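Local coordinates for alkaline phosphatase (PDB 2IUC), which probably hydrolyses phosphate monoesters at alkaline pH, working through a metal site that holds two zinc ions and one magnesium ion, at residues A100-A105 and F141-L146; G305-A310 and I328-S333; E79-S84 and H337-I342; T197-F202 and T235-Q240. All blocks are in the same frame, centred on the assembly; numbering follows the deposited sequence.

Contact 1 (A100-A105 and F141-L146). With MG (magnesium ion), chain F.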
loop_
_atom_site.group_PDB
_atom_site.type_symbol
_atom_site.label_atom_id
_atom_site.label_comp_id
_atom_site.label_asym_id
_atom_site.label_seq_id
_atom_site.Cartn_x
_atom_site.Cartn_y
_atom_site.Cartn_z
ATOM N N ALA A 100 -23.199 -0.737 8.316
ATOM C CA ALA A 100 -23.906 -1.100 9.593
ATOM C C ALA A 100 -24.352 -2.552 9.697
ATOM O O ALA A 100 -24.717 -3.005 10.775
ATOM C CB ALA A 100 -25.124 -0.133 9.888
ATOM N N ALA A 101 -24.392 -3.305 8.578
ATOM C CA ALA A 101 -24.790 -4.740 8.673
ATOM C C ALA A 101 -23.791 -5.594 9.438
ATOM O O ALA A 101 -22.584 -5.473 9.199
ATOM C CB ALA A 101 -24.962 -5.401 7.268
ATOM N N ILE A 102 -24.292 -6.499 10.274
ATOM C CA ILE A 102 -23.424 -7.480 10.989
ATOM C C ILE A 102 -23.866 -8.865 10.495
ATOM O O ILE A 102 -24.961 -9.357 10.835
ATOM C CB ILE A 102 -23.599 -7.394 12.553
ATOM C CG1 ILE A 102 -23.245 -5.984 13.142
ATOM C CG2 ILE A 102 -22.823 -8.547 13.275
ATOM C CD1 ILE A 102 -21.723 -5.470 12.869
ATOM N N GLY A 103 -23.040 -9.510 9.660
ATOM C CA GLY A 103 -23.301 -10.892 9.312
ATOM C C GLY A 103 -24.564 -11.094 8.526
ATOM O O GLY A 103 -25.158 -12.182 8.580
ATOM N N VAL A 104 -25.008 -10.092 7.788
ATOM C CA VAL A 104 -26.216 -10.283 6.978
ATOM C C VAL A 104 -25.882 -9.768 5.598
ATOM O O VAL A 104 -24.953 -8.962 5.506
ATOM C CB VAL A 104 -27.498 -9.545 7.559
ATOM C CG1 VAL A 104 -27.878 -10.135 8.902
ATOM C CG2 VAL A 104 -27.250 -8.077 7.683
ATOM N N ALA A 105 -26.583 -10.251 4.547
ATOM C CA ALA A 105 -26.331 -9.848 3.157
ATOM C C ALA A 105 -27.014 -8.531 2.852
ATOM O O ALA A 105 -27.680 -7.939 3.742
ATOM C CB ALA A 105 -26.824 -10.930 2.168
ATOM N N PHE A 141 -17.977 -11.634 13.330
ATOM C CA PHE A 141 -17.555 -13.053 13.393
ATOM C C PHE A 141 -18.388 -14.108 14.143
ATOM O O PHE A 141 -18.166 -15.309 13.933
ATOM C CB PHE A 141 -16.054 -13.180 13.740
ATOM C CG PHE A 141 -15.178 -12.637 12.697
ATOM C CD1 PHE A 141 -14.977 -11.279 12.602
ATOM C CD2 PHE A 141 -14.556 -13.512 11.740
ATOM C CE1 PHE A 141 -14.156 -10.755 11.582
ATOM C CE2 PHE A 141 -13.731 -13.007 10.703
ATOM C CZ PHE A 141 -13.520 -11.659 10.606
ATOM N N TYR A 142 -19.363 -13.691 14.965
ATOM C CA TYR A 142 -20.173 -14.574 15.741
ATOM C C TYR A 142 -21.677 -14.183 15.837
ATOM O O TYR A 142 -22.429 -14.985 16.350
ATOM C CB TYR A 142 -19.586 -14.710 17.180
ATOM C CG TYR A 142 -19.711 -13.439 18.032
ATOM C CD1 TYR A 142 -20.917 -13.121 18.669
ATOM C CD2 TYR A 142 -18.634 -12.622 18.244
ATOM C CE1 TYR A 142 -21.051 -11.989 19.490
ATOM C CE2 TYR A 142 -18.745 -11.444 19.038
ATOM C CZ TYR A 142 -19.980 -11.144 19.642
ATOM O OH TYR A 142 -20.055 -10.055 20.438
ATOM N N ALA A 143 -22.091 -13.018 15.325
ATOM C CA ALA A 143 -23.518 -12.546 15.378
ATOM C C ALA A 143 -24.074 -12.258 13.992
ATOM O O ALA A 143 -23.333 -12.273 12.960
ATOM C CB ALA A 143 -23.669 -11.245 16.244
ATOM N N HIS A 144 -25.386 -11.995 13.958
ATOM C CA HIS A 144 -26.063 -11.706 12.758
ATOM C C HIS A 144 -27.120 -10.692 13.175
ATOM O O HIS A 144 -28.076 -11.064 13.862
ATOM C CB HIS A 144 -26.785 -12.979 12.216
ATOM C CG HIS A 144 -25.835 -14.079 11.848
ATOM N ND1 HIS A 144 -25.071 -14.031 10.711
ATOM C CD2 HIS A 144 -25.477 -15.213 12.500
ATOM C CE1 HIS A 144 -24.265 -15.080 10.677
ATOM N NE2 HIS A 144 -24.498 -15.827 11.740
ATOM N N ALA A 145 -26.934 -9.436 12.808
ATOM C CA ALA A 145 -27.863 -8.396 13.287
ATOM C C ALA A 145 -28.059 -7.399 12.206
ATOM O O ALA A 145 -27.169 -7.211 11.332
ATOM C CB ALA A 145 -27.354 -7.729 14.652
ATOM N N LEU A 146 -29.242 -6.765 12.171
ATOM C CA LEU A 146 -29.497 -5.845 11.072
ATOM C C LEU A 146 -28.675 -4.547 11.116
ATOM O O LEU A 146 -28.470 -3.852 10.084
ATOM C CB LEU A 146 -31.013 -5.459 11.015
ATOM C CG LEU A 146 -32.012 -6.559 10.648
ATOM C CD1 LEU A 146 -33.409 -5.895 10.325
ATOM C CD2 LEU A 146 -31.585 -7.425 9.506
HETATM MG MG MG F . -29.293 -11.708 15.912
HETATM O O HOH W 1 -31.028 -12.655 17.072
HETATM O O HOH W 2 -30.943 -11.891 14.169
HETATM O O HOH W 3 -29.131 -14.100 15.132
#
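The magnesium site bound by H144, E153 and D157 lies beside a single antiparallel bridge between I102 and A145, where loop 100-105 runs against loop 141-146. Both bonds of that hydrogen-bonded pair form: I102 N donates to A145 O at 3.1 Å and A145 N to I102 O at 2.8 Å, with the CA atoms 5.1 Å apart. One residue along, the pairing passes to a side chain. H144 ND1 gives its hydrogen to G103 O at 2.8 Å in a nearly straight bond (172°), and the acceptor lies in the imidazole plane, which fixes the rotation of the ring. CG of H144 sits anti to the carbonyl carbon (chi1 -64°), a setting that brings ND1 to G103. Separately, the backbone H144 O binds magnesium at 2.5 Å; three waters share the ion. G103 turns with a positive phi, its CA 3.9 Å from A143 O. The apolar pair is I102 with A143, CG2 of the former 4.1 Å from CB of the latter, while V104 packs its methyls against the A145 carbonyl, CG2 3.8 Å from A145 O. NE2, the other ring nitrogen of H144, has a weak hydrogen bond with E116. Outside the pair, A143 and A145 pack on helix 151-157, which supplies E153 and D157, while I102 reaches A85 of helix 84-93.

Contact 2 (G305-A310 and I328-S333). Unlike the reference sequence in segment 328-333: S331 (reference Thr).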
loop_
_atom_site.group_PDB
_atom_site.type_symbol
_atom_site.label_atom_id
_atom_site.label_comp_id
_atom_site.label_asym_id
_atom_site.label_seq_id
_atom_site.Cartn_x
_atom_site.Cartn_y
_atom_site.Cartn_z
ATOM N N GLY A 305 -9.110 8.853 8.867
ATOM C CA GLY A 305 -8.444 10.128 9.164
ATOM C C GLY A 305 -7.585 10.797 8.090
ATOM O O GLY A 305 -7.170 11.946 8.303
ATOM N N GLY A 306 -7.377 10.158 6.915
ATOM C CA GLY A 306 -6.299 10.618 6.001
ATOM C C GLY A 306 -4.972 10.861 6.703
ATOM O O GLY A 306 -4.285 11.851 6.443
ATOM N N PHE A 307 -4.619 9.994 7.657
ATOM C CA PHE A 307 -3.346 10.114 8.426
ATOM C C PHE A 307 -2.193 10.106 7.422
ATOM O O PHE A 307 -2.193 9.249 6.477
ATOM C CB PHE A 307 -3.233 8.917 9.415
ATOM C CG PHE A 307 -1.882 8.751 10.097
ATOM C CD1 PHE A 307 -1.597 9.454 11.283
ATOM C CD2 PHE A 307 -0.940 7.840 9.592
ATOM C CE1 PHE A 307 -0.439 9.240 11.965
ATOM C CE2 PHE A 307 0.287 7.636 10.221
ATOM C CZ PHE A 307 0.578 8.385 11.440
ATOM N N THR A 308 -1.276 11.086 7.579
ATOM C CA THR A 308 -0.147 11.341 6.622
ATOM C C THR A 308 1.137 11.561 7.397
ATOM O O THR A 308 1.144 12.337 8.393
ATOM C CB THR A 308 -0.519 12.596 5.773
ATOM O OG1 THR A 308 -1.721 12.269 5.062
ATOM C CG2 THR A 308 0.619 13.034 4.770
ATOM N N LEU A 309 2.237 10.908 6.987
ATOM C CA LEU A 309 3.553 11.190 7.625
ATOM C C LEU A 309 4.211 12.454 6.963
ATOM O O LEU A 309 5.216 12.354 6.281
ATOM C CB LEU A 309 4.442 9.906 7.600
ATOM C CG LEU A 309 3.839 8.659 8.289
ATOM C CD1 LEU A 309 4.697 7.434 7.888
ATOM C CD2 LEU A 309 3.837 8.772 9.864
ATOM N N ALA A 310 3.543 13.622 7.099
ATOM C CA ALA A 310 3.919 14.882 6.475
ATOM C C ALA A 310 5.240 15.403 7.135
ATOM O O ALA A 310 5.578 14.983 8.283
ATOM C CB ALA A 310 2.720 15.926 6.742
ATOM N N ILE A 328 9.364 14.134 10.699
ATOM C CA ILE A 328 7.911 13.899 10.452
ATOM C C ILE A 328 6.956 14.575 11.487
ATOM O O ILE A 328 7.146 14.454 12.727
ATOM C CB ILE A 328 7.657 12.383 10.349
ATOM C CG1 ILE A 328 8.421 11.792 9.140
ATOM C CG2 ILE A 328 6.196 12.016 10.318
ATOM C CD1 ILE A 328 8.464 10.268 9.273
ATOM N N GLY A 329 5.926 15.251 10.976
ATOM C CA GLY A 329 4.850 15.793 11.818
ATOM C C GLY A 329 3.499 15.245 11.296
ATOM O O GLY A 329 3.018 15.690 10.241
ATOM N N PRO A 330 2.974 14.167 11.920
ATOM C CA PRO A 330 1.744 13.482 11.455
ATOM C C PRO A 330 0.536 14.415 11.364
ATOM O O PRO A 330 0.314 15.228 12.268
ATOM C CB PRO A 330 1.533 12.364 12.476
ATOM C CG PRO A 330 2.889 12.056 12.998
ATOM C CD PRO A 330 3.627 13.420 13.024
ATOM N N SER A 331 -0.205 14.328 10.268
ATOM C CA SER A 331 -1.357 15.238 10.051
ATOM C C SER A 331 -2.544 14.418 9.546
ATOM O O SER A 331 -2.382 13.266 9.267
ATOM C CB SER A 331 -0.991 16.418 9.052
ATOM O OG SER A 331 -0.767 15.886 7.714
ATOM N N PHE A 332 -3.751 14.996 9.533
ATOM C CA PHE A 332 -4.954 14.292 9.160
ATOM C C PHE A 332 -5.761 15.227 8.315
ATOM O O PHE A 332 -5.626 16.446 8.431
ATOM C CB PHE A 332 -5.826 13.938 10.393
ATOM C CG PHE A 332 -5.171 13.003 11.394
ATOM C CD1 PHE A 332 -5.482 11.592 11.432
ATOM C CD2 PHE A 332 -4.298 13.516 12.337
ATOM C CE1 PHE A 332 -4.875 10.734 12.456
ATOM C CE2 PHE A 332 -3.685 12.660 13.335
ATOM C CZ PHE A 332 -4.013 11.310 13.397
ATOM N N SER A 333 -6.625 14.686 7.489
ATOM C CA SER A 333 -7.470 15.565 6.731
ATOM C C SER A 333 -8.946 15.351 6.957
ATOM O O SER A 333 -9.782 16.078 6.387
ATOM C CB SER A 333 -7.121 15.447 5.259
ATOM O OG SER A 333 -7.406 14.162 4.832
HETATM O O HOH W 4 -4.630 13.669 4.580
#
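The F307 ring presents its edge to the face of F332 in an offset edge-to-face pair, with centroids 5.6 Å apart and planes at 60°. F307 CG lies anti to the backbone N (chi1 169°), which carries the ring along beside P330, and CE1 meets the pyrrolidine at CB, 3.7 Å away; the two side chains point the same way. The phenylalanine is thus a bump received between P330 and F332. F332 in turn lies against G305, which has no side chain there; G305 O lies in the ring plane at its edge, 3.2 Å from F332 CB. S333 OG comes over the equally bare G306, 3.9 Å from G306 CA. Between these bumps the backbones pair as one antiparallel bridge, T308 with S331, bonded both ways at 3.0 Å between T308 N and S331 O and between S331 N and T308 O. S333 N to G305 O and G329 N to A310 O extend the bonding to both ends of this hairpin-like excursion, whose outer part is the pair of strands 311-314 and 322-324. L309, at the centre of an inverse gamma turn, sets CB 3.9 Å from I328 CG2. A310 CB nestles 3.6 Å from S331 OG, a hydroxyl hydrogen-bonded, like that of S333, to polar side chains of another protein chain.

Contact 3 (E79-S84 and H337-I342). With ZN (zinc ion), chain D; ZN (zinc ion), chain C.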
loop_
_atom_site.group_PDB
_atom_site.type_symbol
_atom_site.label_atom_id
_atom_site.label_comp_id
_atom_site.label_asym_id
_atom_site.label_seq_id
_atom_site.Cartn_x
_atom_site.Cartn_y
_atom_site.Cartn_z
ATOM N N GLU A 79 -22.072 1.825 -0.663
ATOM C CA GLU A 79 -21.330 3.041 -0.266
ATOM C C GLU A 79 -19.884 2.898 -0.747
ATOM O O GLU A 79 -19.244 1.817 -0.521
ATOM C CB GLU A 79 -21.327 3.240 1.276
ATOM C CG GLU A 79 -22.729 3.588 2.000
ATOM C CD GLU A 79 -23.470 2.357 2.598
ATOM O OE1 GLU A 79 -22.924 1.204 2.673
ATOM O OE2 GLU A 79 -24.612 2.539 3.052
ATOM N N ASP A 80 -19.335 3.981 -1.330
ATOM C CA ASP A 80 -17.920 3.999 -1.690
ATOM C C ASP A 80 -17.018 3.911 -0.458
ATOM O O ASP A 80 -15.981 3.253 -0.487
ATOM C CB ASP A 80 -17.539 5.194 -2.522
ATOM C CG ASP A 80 -17.998 5.057 -4.003
ATOM O OD1 ASP A 80 -18.210 3.935 -4.508
ATOM O OD2 ASP A 80 -18.041 6.097 -4.654
ATOM N N VAL A 81 -17.411 4.606 0.574
ATOM C CA VAL A 81 -16.706 4.474 1.880
ATOM C C VAL A 81 -17.421 3.489 2.832
ATOM O O VAL A 81 -18.576 3.719 3.296
ATOM C CB VAL A 81 -16.470 5.887 2.502
ATOM C CG1 VAL A 81 -15.601 5.877 3.815
ATOM C CG2 VAL A 81 -15.897 6.852 1.408
ATOM N N THR A 82 -16.673 2.445 3.222
ATOM C CA THR A 82 -17.256 1.416 4.041
ATOM C C THR A 82 -17.204 1.843 5.518
ATOM O O THR A 82 -16.423 2.712 5.883
ATOM C CB THR A 82 -16.439 0.085 3.900
ATOM O OG1 THR A 82 -17.178 -0.970 4.526
ATOM C CG2 THR A 82 -15.114 0.233 4.635
ATOM N N ASP A 83 -18.025 1.231 6.346
ATOM C CA ASP A 83 -17.785 1.281 7.816
ATOM C C ASP A 83 -17.211 -0.063 8.270
ATOM O O ASP A 83 -17.034 -0.996 7.456
ATOM C CB ASP A 83 -19.091 1.688 8.594
ATOM C CG ASP A 83 -20.071 0.524 8.822
ATOM O OD1 ASP A 83 -20.168 -0.478 8.039
ATOM O OD2 ASP A 83 -20.803 0.617 9.820
ATOM N N SER A 84 -16.976 -0.212 9.559
ATOM C CA SER A 84 -16.362 -1.455 10.047
ATOM C C SER A 84 -17.279 -2.670 9.939
ATOM O O SER A 84 -16.829 -3.853 9.900
ATOM C CB SER A 84 -16.144 -1.286 11.534
ATOM O OG SER A 84 -15.182 -0.290 11.673
ATOM N N HIS A 337 -13.747 7.761 7.688
ATOM C CA HIS A 337 -13.069 6.665 6.954
ATOM C C HIS A 337 -12.701 7.176 5.579
ATOM O O HIS A 337 -13.179 8.246 5.138
ATOM C CB HIS A 337 -14.026 5.449 6.850
ATOM C CG HIS A 337 -14.368 4.833 8.183
ATOM N ND1 HIS A 337 -15.300 3.832 8.309
ATOM C CD2 HIS A 337 -13.951 5.131 9.453
ATOM C CE1 HIS A 337 -15.436 3.513 9.598
ATOM N NE2 HIS A 337 -14.571 4.236 10.292
ATOM N N SER A 338 -11.780 6.474 4.928
ATOM C CA SER A 338 -11.519 6.741 3.510
ATOM C C SER A 338 -11.504 5.462 2.652
ATOM O O SER A 338 -11.479 4.364 3.203
ATOM C CB SER A 338 -10.245 7.571 3.333
ATOM O OG SER A 338 -9.063 6.833 3.620
ATOM N N ALA A 339 -11.481 5.633 1.321
ATOM C CA ALA A 339 -11.749 4.540 0.408
ATOM C C ALA A 339 -10.500 3.974 -0.218
ATOM O O ALA A 339 -10.531 3.281 -1.259
ATOM C CB ALA A 339 -12.745 4.948 -0.659
ATOM N N THR A 340 -9.388 4.304 0.385
ATOM C CA THR A 340 -8.113 3.799 -0.190
ATOM C C THR A 340 -8.179 2.264 -0.277
ATOM O O THR A 340 -8.796 1.595 0.606
ATOM C CB THR A 340 -6.861 4.357 0.542
ATOM O OG1 THR A 340 -5.649 3.883 -0.093
ATOM C CG2 THR A 340 -6.873 4.024 2.040
ATOM N N LEU A 341 -7.501 1.683 -1.279
ATOM C CA LEU A 341 -7.191 0.259 -1.210
ATOM C C LEU A 341 -6.361 0.007 0.047
ATOM O O LEU A 341 -5.592 0.856 0.424
ATOM C CB LEU A 341 -6.345 -0.200 -2.372
ATOM C CG LEU A 341 -6.912 -0.157 -3.783
ATOM C CD1 LEU A 341 -5.895 -0.765 -4.768
ATOM C CD2 LEU A 341 -8.182 -0.807 -3.908
ATOM N N ILE A 342 -6.424 -1.208 0.602
ATOM C CA ILE A 342 -5.794 -1.509 1.895
ATOM C C ILE A 342 -4.810 -2.716 1.677
ATOM O O ILE A 342 -5.127 -3.659 0.973
ATOM C CB ILE A 342 -6.891 -1.915 2.891
ATOM C CG1 ILE A 342 -7.783 -0.672 3.313
ATOM C CG2 ILE A 342 -6.317 -2.756 4.024
ATOM C CD1 ILE A 342 -7.088 0.452 4.036
HETATM ZN ZN ZN D . -13.325 0.077 10.966
HETATM ZN ZN ZN C . -14.165 4.173 12.301
#
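Loop 79-84 approaches the short strand 337-338 at 134° between the directions of their touching parts, with V81 and A339 nearest at 5.2 Å between CA atoms. This is the zinc centre of the alkaline phosphatase fold: S84, the predicted phosphoserine nucleophile, begins helix 84-93, and D83 stands at that helix's N-cap, its carboxylate capping a backbone N just beyond S84. D83 also forms a salt bridge with R148 and so ties the start of the helix to the loop after contact 1.

One hydrogen bond joins the segments. H337 ND1 donates to T82 O at 2.9 Å and 168°, arriving in the carbonyl plane on a lone pair, with the oxygen in the plane of the imidazole as well. Since the bond lies in both planes, it restrains the ring's rotation, and NE2 at the other side is directed at one zinc ion, which D259 and H263 also bind. T82 is therefore a second-shell residue for that metal. V81 meets the root of the histidine side chain: its CG1, placed anti to the backbone N (chi1 -174°), lies 3.4 Å from H337 CB, a tight approach, while CG2 stands 4.2 Å from A339 CB. The other zinc ion is held by S84 OG with D43, D301 and H302. Another protein chain adds an aromatic side chain against V81 and backbone hydrogen bonds with D80, V81 and A339. T82 OG1 turns back along its own segment and donates to D83 O at 2.9 Å.

Contact 4 (T197-F202 and T235-Q240)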
loop_
_atom_site.group_PDB
_atom_site.type_symbol
_atom_site.label_atom_id
_atom_site.label_comp_id
_atom_site.label_asym_id
_atom_site.label_seq_id
_atom_site.Cartn_x
_atom_site.Cartn_y
_atom_site.Cartn_z
ATOM N N THR A 197 -11.942 -10.608 35.619
ATOM C CA THR A 197 -10.911 -9.920 36.396
ATOM C C THR A 197 -9.519 -9.632 35.763
ATOM O O THR A 197 -9.012 -8.524 35.902
ATOM C CB THR A 197 -10.845 -10.455 37.898
ATOM O OG1 THR A 197 -9.484 -10.722 38.269
ATOM C CG2 THR A 197 -11.710 -11.682 38.142
ATOM N N GLY A 198 -8.880 -10.603 35.097
ATOM C CA GLY A 198 -7.630 -10.382 34.414
ATOM C C GLY A 198 -7.391 -11.527 33.427
ATOM O O GLY A 198 -7.905 -12.634 33.640
ATOM N N LEU A 199 -6.561 -11.296 32.407
ATOM C CA LEU A 199 -5.951 -12.396 31.652
ATOM C C LEU A 199 -5.069 -13.208 32.562
ATOM O O LEU A 199 -4.241 -12.682 33.270
ATOM C CB LEU A 199 -5.054 -11.933 30.511
ATOM C CG LEU A 199 -5.574 -11.495 29.145
ATOM C CD1 LEU A 199 -4.362 -11.373 28.232
ATOM C CD2 LEU A 199 -6.573 -12.427 28.515
ATOM N N THR A 200 -5.262 -14.502 32.541
ATOM C CA THR A 200 -4.539 -15.381 33.419
ATOM C C THR A 200 -3.484 -16.147 32.597
ATOM O O THR A 200 -3.476 -16.082 31.345
ATOM C CB THR A 200 -5.530 -16.397 33.956
ATOM O OG1 THR A 200 -6.206 -16.952 32.830
ATOM C CG2 THR A 200 -6.541 -15.708 34.862
ATOM N N ASP A 201 -2.620 -16.873 33.296
ATOM C CA ASP A 201 -1.739 -17.857 32.658
ATOM C C ASP A 201 -2.552 -18.894 31.893
ATOM O O ASP A 201 -3.733 -19.155 32.189
ATOM C CB ASP A 201 -0.856 -18.544 33.729
ATOM C CG ASP A 201 0.244 -17.630 34.251
ATOM O OD1 ASP A 201 0.708 -16.702 33.534
ATOM O OD2 ASP A 201 0.680 -17.812 35.404
ATOM N N PHE A 202 -1.915 -19.589 30.972
ATOM C CA PHE A 202 -2.613 -20.654 30.255
ATOM C C PHE A 202 -3.002 -21.826 31.263
ATOM O O PHE A 202 -4.046 -22.444 31.138
ATOM C CB PHE A 202 -1.712 -21.176 29.143
ATOM C CG PHE A 202 -2.293 -22.301 28.448
ATOM C CD1 PHE A 202 -3.549 -22.159 27.863
ATOM C CD2 PHE A 202 -1.635 -23.531 28.399
ATOM C CE1 PHE A 202 -4.141 -23.237 27.219
ATOM C CE2 PHE A 202 -2.226 -24.583 27.731
ATOM C CZ PHE A 202 -3.480 -24.440 27.176
ATOM N N THR A 235 -3.913 -13.247 22.359
ATOM C CA THR A 235 -3.792 -13.995 21.127
ATOM C C THR A 235 -2.933 -15.261 21.392
ATOM O O THR A 235 -3.301 -16.339 21.003
ATOM C CB THR A 235 -3.111 -13.146 20.051
ATOM O OG1 THR A 235 -4.003 -12.066 19.692
ATOM C CG2 THR A 235 -2.802 -14.024 18.792
ATOM N N ASP A 236 -1.815 -15.136 22.091
ATOM C CA ASP A 236 -1.128 -16.338 22.561
ATOM C C ASP A 236 -2.023 -17.302 23.370
ATOM O O ASP A 236 -1.920 -18.516 23.191
ATOM C CB ASP A 236 0.067 -15.961 23.430
ATOM C CG ASP A 236 1.350 -16.079 22.709
ATOM O OD1 ASP A 236 1.388 -16.870 21.729
ATOM O OD2 ASP A 236 2.290 -15.370 23.116
ATOM N N LEU A 237 -2.865 -16.804 24.293
ATOM C CA LEU A 237 -3.806 -17.691 25.038
ATOM C C LEU A 237 -4.758 -18.410 24.118
ATOM O O LEU A 237 -5.021 -19.605 24.280
ATOM C CB LEU A 237 -4.669 -16.942 26.060
ATOM C CG LEU A 237 -4.110 -16.695 27.452
ATOM C CD1 LEU A 237 -5.172 -15.968 28.260
ATOM C CD2 LEU A 237 -3.555 -17.976 28.165
ATOM N N ALA A 238 -5.330 -17.669 23.175
ATOM C CA ALA A 238 -6.273 -18.288 22.230
ATOM C C ALA A 238 -5.552 -19.437 21.477
ATOM O O ALA A 238 -6.110 -20.492 21.248
ATOM C CB ALA A 238 -6.901 -17.211 21.211
ATOM N N ILE A 239 -4.300 -19.230 21.102
ATOM C CA ILE A 239 -3.601 -20.241 20.284
ATOM C C ILE A 239 -3.400 -21.460 21.131
ATOM O O ILE A 239 -3.747 -22.573 20.738
ATOM C CB ILE A 239 -2.249 -19.732 19.690
ATOM C CG1 ILE A 239 -2.471 -18.624 18.632
ATOM C CG2 ILE A 239 -1.407 -20.938 19.148
ATOM C CD1 ILE A 239 -1.211 -17.753 18.450
ATOM N N GLN A 240 -2.853 -21.271 22.332
ATOM C CA GLN A 240 -2.637 -22.436 23.190
ATOM C C GLN A 240 -3.889 -23.195 23.575
ATOM O O GLN A 240 -3.910 -24.433 23.524
ATOM C CB GLN A 240 -1.857 -22.020 24.418
ATOM C CG GLN A 240 -0.494 -21.566 24.067
ATOM C CD GLN A 240 0.325 -21.355 25.339
ATOM O OE1 GLN A 240 0.734 -22.323 26.038
ATOM N NE2 GLN A 240 0.567 -20.110 25.641
#
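Apolar contact carries most of this surface patch, where L237 on helix 230-242 reaches its two methyls into loop 197-202. CD1 meets L199 CD2 at 3.8 Å as the two leucines slide past each other in opposite directions, and it also lies 3.5 Å from T200 O. CD2 takes the other side, 3.5 Å from F202 CA and close to the edge of its ring. F213 of strand 210-214 packs on L199, T200 and L237.

The aromatic contact is a CH-pi interaction. Q240, one helical turn beyond L237, sets CB over the face of the F202 ring, 3.8 Å from the centroid and 10° off the normal. F202 CG lies anti to its own backbone N (chi1 176°), which swings the ring over the helix. The two side chains cross, with the amide plane tilted 35° from the ring plane, and OE1 approaches F202 CD2 at 3.6 Å.

Polar bonds tie each segment to itself or to residues elsewhere, and none spans the contact: the helix keeps its I239 N to T235 O and Q240 N to D236 O bonds, T200 OG1 donates weakly to D201 O, and T235 OG1 bonds S253. Cohesion between loop and helix therefore rests on shape and dispersion.

In the fold
Contacts 1 and 3 are the buried pair and both belong to metal sites; they touch where A100 N probably hydrogen-bonds D83 OD1, and contact 1 is nested within the long chain loop that contact 3 closes. In each a histidine ring is set by a backbone carbonyl, but contact 3 binds zinc through the ring and contact 1 binds magnesium through a backbone oxygen. Contact 2, partly buried, adjoins contact 3 in sequence and, like it, meets another protein chain; backbone bonding and aromatic packing dominate there. Contact 4 is the surface case, about 33 Å from contact 3 between centres, across the chain's centre, and mostly apolar, with no polar bond between its segments.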